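Local coordinates for protein agarase (Pseudoalteromonas fuliginea, PDB 6XJ9) that probably hydrolyses the glycosidic linkages of agarose, the red-algal galactan, as a marine bacterial agarase of glycoside hydrolase family 50, at residues M546-W560 and I576-L590. Sequence-based numbering, arbitrary orientation.
Sequences MKEKYTDVAELNKVW and IDIKNEEQLVDFSIL
The buried carboxylate of D586 is gripped by three donors from 546-560. K549, its CG anti to the backbone N (chi1 164°) and its chain extended beyond, brings NZ 2.6 Å from D586 OD1 on the syn lone pair, forming a salt bridge. The other oxygen, OD2, takes two bonds. Y550 OH donates to the syn side of OD2 at 2.5 Å, with ring and carboxylate planes nearly perpendicular. W560 NE1 donates to the anti side of OD2 at 2.7 Å, almost straight and within the indole plane. Aspartate suits this place because its short side chain, rising from helix 584-609, sets both oxygens among these donors, while M546 SD packs against its CB.

Tryptophan supplies both an N-H and two broad faces, and both faces of the W560 ring are packed. Q583 CB makes a CH-pi contact over the five-membered ring, and the edge of F587 meets the same face in a T-shaped pair; L556 CD2 covers the opposite face.

Next to this, amides suit places where donor and acceptor are needed at once. N580 ND2 donates to V559 O (3.1 Å), while its OD1 receives Q583 N in an Asx motif. Q583 NE2 donates to D577 O and N580 O, and its OE1 accepts from a water that also donates to W560 O and accepts from D577 N.

Three donors, one a lysine, probably favour the ionised carboxylate. Because they come from two helices, D586 ties helix 537-550 and helix 553-560 to helix 584-609.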
loop_
_atom_site.group_PDB
_atom_site.type_symbol
_atom_site.label_atom_id
_atom_site.label_comp_id
_atom_site.label_asym_id
_atom_site.label_seq_id
_atom_site.Cartn_x
_atom_site.Cartn_y
_atom_site.Cartn_z
ATOM N N MET A 546 0.934 -58.734 6.796
ATOM C CA MET A 546 0.011 -59.405 5.894
ATOM C C MET A 546 -0.215 -60.860 6.329
ATOM O O MET A 546 -1.323 -61.377 6.201
ATOM C CB MET A 546 0.516 -59.337 4.449
ATOM C CG MET A 546 0.428 -57.929 3.852
ATOM S SD MET A 546 -1.282 -57.306 3.822
ATOM C CE MET A 546 -1.333 -56.315 5.316
ATOM N N LYS A 547 0.841 -61.510 6.840
ATOM C CA LYS A 547 0.760 -62.868 7.369
ATOM C C LYS A 547 -0.074 -62.863 8.650
ATOM O O LYS A 547 -0.825 -63.800 8.912
ATOM C CB LYS A 547 2.151 -63.429 7.687
ATOM C CG LYS A 547 3.015 -63.794 6.487
ATOM C CD LYS A 547 4.415 -64.216 6.881
ATOM C CE LYS A 547 5.318 -64.426 5.689
ATOM N NZ LYS A 547 6.744 -64.403 6.081
ATOM N N GLU A 548 0.070 -61.798 9.444
ATOM C CA GLU A 548 -0.724 -61.647 10.650
ATOM C C GLU A 548 -2.202 -61.526 10.280
ATOM O O GLU A 548 -3.053 -62.040 11.000
ATOM C CB GLU A 548 -0.248 -60.438 11.458
ATOM C CG GLU A 548 -1.047 -60.200 12.725
ATOM C CD GLU A 548 -0.907 -58.807 13.320
ATOM O OE1 GLU A 548 -0.661 -57.851 12.552
ATOM O OE2 GLU A 548 -1.046 -58.678 14.547
ATOM N N LYS A 549 -2.492 -60.867 9.148
ATOM C CA LYS A 549 -3.862 -60.596 8.732
ATOM C C LYS A 549 -4.468 -61.799 8.008
ATOM O O LYS A 549 -5.659 -62.063 8.164
ATOM C CB LYS A 549 -3.967 -59.318 7.888
ATOM C CG LYS A 549 -5.264 -59.145 7.097
ATOM C CD LYS A 549 -5.612 -57.704 6.725
ATOM C CE LYS A 549 -6.804 -57.598 5.796
ATOM N NZ LYS A 549 -7.132 -56.191 5.455
ATOM N N TYR A 550 -3.662 -62.506 7.205
ATOM C CA TYR A 550 -4.217 -63.454 6.247
ATOM C C TYR A 550 -3.916 -64.907 6.603
ATOM O O TYR A 550 -4.528 -65.807 6.027
ATOM C CB TYR A 550 -3.770 -63.134 4.821
ATOM C CG TYR A 550 -4.458 -61.930 4.243
ATOM C CD1 TYR A 550 -5.802 -61.975 3.902
ATOM C CD2 TYR A 550 -3.778 -60.732 4.080
ATOM C CE1 TYR A 550 -6.446 -60.860 3.389
ATOM C CE2 TYR A 550 -4.408 -59.613 3.567
ATOM C CZ TYR A 550 -5.744 -59.678 3.219
ATOM O OH TYR A 550 -6.373 -58.581 2.711
ATOM N N THR A 551 -2.967 -65.125 7.519
ATOM C CA THR A 551 -2.580 -66.464 7.942
ATOM C C THR A 551 -1.954 -67.202 6.760
ATOM O O THR A 551 -0.743 -67.395 6.727
ATOM C CB THR A 551 -3.755 -67.222 8.580
ATOM O OG1 THR A 551 -4.449 -66.342 9.469
ATOM C CG2 THR A 551 -3.328 -68.474 9.317
ATOM N N ASP A 552 -2.802 -67.594 5.797
ATOM C CA ASP A 552 -2.394 -68.310 4.598
ATOM C C ASP A 552 -2.350 -67.335 3.426
ATOM O O ASP A 552 -3.161 -66.414 3.358
ATOM C CB ASP A 552 -3.374 -69.440 4.263
ATOM C CG ASP A 552 -3.770 -70.306 5.448
ATOM O OD1 ASP A 552 -2.855 -70.786 6.149
ATOM O OD2 ASP A 552 -4.990 -70.497 5.655
ATOM N N VAL A 553 -1.422 -67.575 2.493
ATOM C CA VAL A 553 -1.225 -66.703 1.345
ATOM C C VAL A 553 -2.489 -66.697 0.483
ATOM O O VAL A 553 -2.843 -65.669 -0.085
ATOM C CB VAL A 553 0.058 -67.059 0.561
ATOM C CG1 VAL A 553 -0.078 -68.318 -0.286
ATOM C CG2 VAL A 553 0.575 -65.896 -0.278
ATOM N N ALA A 554 -3.195 -67.836 0.455
ATOM C CA ALA A 554 -4.370 -68.049 -0.377
ATOM C C ALA A 554 -5.411 -66.946 -0.189
ATOM O O ALA A 554 -6.045 -66.542 -1.161
ATOM C CB ALA A 554 -4.968 -69.414 -0.108
ATOM N N GLU A 555 -5.598 -66.486 1.057
ATOM C CA GLU A 555 -6.580 -65.453 1.361
ATOM C C GLU A 555 -6.164 -64.111 0.750
ATOM O O GLU A 555 -7.010 -63.348 0.285
ATOM C CB GLU A 555 -6.796 -65.309 2.874
ATOM C CG GLU A 555 -7.375 -66.538 3.552
ATOM C CD GLU A 555 -8.832 -66.853 3.254
ATOM O OE1 GLU A 555 -9.218 -68.029 3.400
ATOM O OE2 GLU A 555 -9.578 -65.932 2.876
ATOM N N LEU A 556 -4.857 -63.817 0.771
ATOM C CA LEU A 556 -4.344 -62.570 0.215
ATOM C C LEU A 556 -4.445 -62.607 -1.311
ATOM O O LEU A 556 -4.878 -61.628 -1.923
ATOM C CB LEU A 556 -2.902 -62.341 0.689
ATOM C CG LEU A 556 -2.263 -61.017 0.253
ATOM C CD1 LEU A 556 -1.315 -60.484 1.311
ATOM C CD2 LEU A 556 -1.534 -61.163 -1.071
ATOM N N ASN A 557 -4.060 -63.751 -1.904
ATOM C CA ASN A 557 -4.179 -64.001 -3.335
ATOM C C ASN A 557 -5.593 -63.675 -3.806
ATOM O O ASN A 557 -5.776 -63.175 -4.916
ATOM C CB ASN A 557 -3.864 -65.453 -3.703
ATOM C CG ASN A 557 -2.384 -65.753 -3.825
ATOM O OD1 ASN A 557 -1.589 -64.894 -4.212
ATOM N ND2 ASN A 557 -2.010 -66.980 -3.501
ATOM N N LYS A 558 -6.579 -63.971 -2.947
ATOM C CA LYS A 558 -7.977 -63.718 -3.252
ATOM C C LYS A 558 -8.233 -62.213 -3.258
ATOM O O LYS A 558 -8.851 -61.685 -4.178
ATOM C CB LYS A 558 -8.889 -64.404 -2.229
ATOM C CG LYS A 558 -8.945 -65.924 -2.307
ATOM C CD LYS A 558 -9.937 -66.544 -1.339
ATOM C CE LYS A 558 -11.376 -66.416 -1.794
ATOM N NZ LYS A 558 -12.294 -67.180 -0.915
ATOM N N VAL A 559 -7.746 -61.525 -2.221
ATOM C CA VAL A 559 -8.080 -60.121 -2.044
ATOM C C VAL A 559 -7.333 -59.293 -3.087
ATOM O O VAL A 559 -7.935 -58.453 -3.748
ATOM C CB VAL A 559 -7.854 -59.646 -0.591
ATOM C CG1 VAL A 559 -8.188 -58.169 -0.410
ATOM C CG2 VAL A 559 -8.667 -60.472 0.394
ATOM N N TRP A 560 -6.042 -59.598 -3.282
ATOM C CA TRP A 560 -5.152 -58.817 -4.130
ATOM C C TRP A 560 -5.263 -59.235 -5.601
ATOM O O TRP A 560 -4.707 -58.559 -6.471
ATOM C CB TRP A 560 -3.700 -58.915 -3.624
ATOM C CG TRP A 560 -3.392 -58.241 -2.315
ATOM C CD1 TRP A 560 -4.259 -57.954 -1.298
ATOM C CD2 TRP A 560 -2.096 -57.788 -1.867
ATOM N NE1 TRP A 560 -3.599 -57.351 -0.257
ATOM C CE2 TRP A 560 -2.268 -57.245 -0.574
ATOM C CE3 TRP A 560 -0.814 -57.784 -2.429
ATOM C CZ2 TRP A 560 -1.207 -56.695 0.151
ATOM C CZ3 TRP A 560 0.239 -57.262 -1.705
ATOM C CH2 TRP A 560 0.041 -56.720 -0.433
ATOM N N ILE A 576 2.269 -56.049 -7.498
ATOM C CA ILE A 576 0.837 -55.907 -7.242
ATOM C C ILE A 576 0.112 -55.536 -8.528
ATOM O O ILE A 576 0.703 -54.974 -9.449
ATOM C CB ILE A 576 0.505 -54.922 -6.095
ATOM C CG1 ILE A 576 1.030 -53.508 -6.360
ATOM C CG2 ILE A 576 0.980 -55.461 -4.754
ATOM C CD1 ILE A 576 0.087 -52.631 -7.151
ATOM N N ASP A 577 -1.186 -55.858 -8.560
ATOM C CA ASP A 577 -2.081 -55.476 -9.638
ATOM C C ASP A 577 -2.570 -54.051 -9.394
ATOM O O ASP A 577 -3.384 -53.827 -8.507
ATOM C CB ASP A 577 -3.249 -56.466 -9.740
ATOM C CG ASP A 577 -4.196 -56.163 -10.887
ATOM O OD1 ASP A 577 -4.103 -55.052 -11.441
ATOM O OD2 ASP A 577 -5.010 -57.050 -11.227
ATOM N N ILE A 578 -2.109 -53.101 -10.214
ATOM C CA ILE A 578 -2.365 -51.688 -9.968
ATOM C C ILE A 578 -3.859 -51.363 -10.047
ATOM O O ILE A 578 -4.289 -50.333 -9.534
ATOM C CB ILE A 578 -1.514 -50.770 -10.875
ATOM C CG1 ILE A 578 -1.542 -49.313 -10.395
ATOM C CG2 ILE A 578 -1.924 -50.901 -12.337
ATOM C CD1 ILE A 578 -0.662 -49.037 -9.181
ATOM N N LYS A 579 -4.645 -52.252 -10.670
ATOM C CA LYS A 579 -6.055 -51.982 -10.916
ATOM C C LYS A 579 -6.915 -52.547 -9.787
ATOM O O LYS A 579 -8.083 -52.186 -9.652
ATOM C CB LYS A 579 -6.489 -52.582 -12.257
ATOM C CG LYS A 579 -5.757 -52.044 -13.481
ATOM C CD LYS A 579 -6.502 -52.282 -14.779
ATOM C CE LYS A 579 -5.999 -51.402 -15.906
ATOM N NZ LYS A 579 -6.489 -50.009 -15.790
ATOM N N ASN A 580 -6.343 -53.453 -8.989
ATOM C CA ASN A 580 -7.100 -54.109 -7.933
ATOM C C ASN A 580 -7.429 -53.099 -6.836
ATOM O O ASN A 580 -6.555 -52.342 -6.413
ATOM C CB ASN A 580 -6.329 -55.296 -7.359
ATOM C CG ASN A 580 -6.971 -55.846 -6.108
ATOM O OD1 ASN A 580 -6.575 -55.488 -5.003
ATOM N ND2 ASN A 580 -7.974 -56.698 -6.270
ATOM N N GLU A 581 -8.682 -53.124 -6.364
ATOM C CA GLU A 581 -9.158 -52.142 -5.402
ATOM C C GLU A 581 -9.202 -52.725 -3.994
ATOM O O GLU A 581 -9.090 -51.979 -3.024
ATOM C CB GLU A 581 -10.563 -51.660 -5.758
ATOM C CG GLU A 581 -10.588 -50.750 -6.968
ATOM C CD GLU A 581 -11.989 -50.365 -7.400
ATOM O OE1 GLU A 581 -12.849 -50.193 -6.518
ATOM O OE2 GLU A 581 -12.221 -50.264 -8.612
ATOM N N GLU A 582 -9.373 -54.053 -3.897
ATOM C CA GLU A 582 -9.603 -54.715 -2.624
ATOM C C GLU A 582 -8.371 -54.582 -1.729
ATOM O O GLU A 582 -8.505 -54.462 -0.517
ATOM C CB GLU A 582 -10.003 -56.184 -2.811
ATOM C CG GLU A 582 -11.421 -56.382 -3.321
ATOM C CD GLU A 582 -11.650 -55.915 -4.747
ATOM O OE1 GLU A 582 -10.762 -56.124 -5.587
ATOM O OE2 GLU A 582 -12.705 -55.312 -5.003
ATOM N N GLN A 583 -7.178 -54.588 -2.339
ATOM C CA GLN A 583 -5.918 -54.549 -1.615
ATOM C C GLN A 583 -5.667 -53.189 -0.967
ATOM O O GLN A 583 -4.777 -53.089 -0.127
ATOM C CB GLN A 583 -4.745 -54.814 -2.558
ATOM C CG GLN A 583 -4.472 -53.656 -3.512
ATOM C CD GLN A 583 -3.636 -54.089 -4.686
ATOM O OE1 GLN A 583 -2.774 -54.955 -4.569
ATOM N NE2 GLN A 583 -3.883 -53.473 -5.829
ATOM N N LEU A 584 -6.430 -52.153 -1.350
ATOM C CA LEU A 584 -6.098 -50.791 -0.938
ATOM C C LEU A 584 -6.236 -50.644 0.580
ATOM O O LEU A 584 -5.617 -49.769 1.186
ATOM C CB LEU A 584 -6.946 -49.772 -1.714
ATOM C CG LEU A 584 -6.614 -49.600 -3.201
ATOM C CD1 LEU A 584 -7.406 -48.451 -3.809
ATOM C CD2 LEU A 584 -5.116 -49.378 -3.436
ATOM N N VAL A 585 -7.006 -51.544 1.207
ATOM C CA VAL A 585 -7.159 -51.500 2.655
ATOM C C VAL A 585 -5.832 -51.920 3.290
ATOM O O VAL A 585 -5.386 -51.326 4.275
ATOM C CB VAL A 585 -8.376 -52.315 3.155
ATOM C CG1 VAL A 585 -8.308 -52.608 4.646
ATOM C CG2 VAL A 585 -9.694 -51.629 2.823
ATOM N N ASP A 586 -5.179 -52.905 2.668
ATOM C CA ASP A 586 -3.866 -53.379 3.077
ATOM C C ASP A 586 -2.785 -52.337 2.769
ATOM O O ASP A 586 -1.856 -52.168 3.561
ATOM C CB ASP A 586 -3.570 -54.749 2.457
ATOM C CG ASP A 586 -4.641 -55.772 2.812
ATOM O OD1 ASP A 586 -5.091 -55.745 3.958
ATOM O OD2 ASP A 586 -5.052 -56.547 1.926
ATOM N N PHE A 587 -2.898 -51.660 1.618
ATOM C CA PHE A 587 -1.959 -50.611 1.232
ATOM C C PHE A 587 -1.951 -49.520 2.299
ATOM O O PHE A 587 -0.904 -48.979 2.647
ATOM C CB PHE A 587 -2.277 -50.076 -0.171
ATOM C CG PHE A 587 -1.830 -50.952 -1.322
ATOM C CD1 PHE A 587 -1.568 -52.304 -1.147
ATOM C CD2 PHE A 587 -1.660 -50.417 -2.595
ATOM C CE1 PHE A 587 -1.151 -53.100 -2.208
ATOM C CE2 PHE A 587 -1.273 -51.217 -3.663
ATOM C CZ PHE A 587 -1.004 -52.557 -3.465
ATOM N N SER A 588 -3.144 -49.234 2.826
ATOM C CA SER A 588 -3.351 -48.241 3.864
ATOM C C SER A 588 -2.698 -48.674 5.177
ATOM O O SER A 588 -2.113 -47.848 5.873
ATOM C CB SER A 588 -4.815 -47.988 4.028
ATOM O OG SER A 588 -5.024 -46.679 4.520
ATOM N N ILE A 589 -2.810 -49.969 5.503
ATOM C CA ILE A 589 -2.237 -50.547 6.713
ATOM C C ILE A 589 -0.714 -50.458 6.631
ATOM O O ILE A 589 -0.055 -50.074 7.603
ATOM C CB ILE A 589 -2.737 -51.999 6.909
ATOM C CG1 ILE A 589 -4.165 -52.033 7.473
ATOM C CG2 ILE A 589 -1.780 -52.820 7.762
ATOM C CD1 ILE A 589 -4.808 -53.414 7.473
ATOM N N LEU A 590 -0.180 -50.763 5.441
ATOM C CA LEU A 590 1.253 -50.807 5.201
ATOM C C LEU A 590 1.828 -49.390 5.231
ATOM O O LEU A 590 2.816 -49.149 5.929
ATOM C CB LEU A 590 1.539 -51.552 3.889
ATOM C CG LEU A 590 1.134 -53.031 3.862
ATOM C CD1 LEU A 590 1.568 -53.717 2.564
ATOM C CD2 LEU A 590 1.682 -53.782 5.063
HETATM O O HOH W 1 -2.561 -56.939 -6.546
#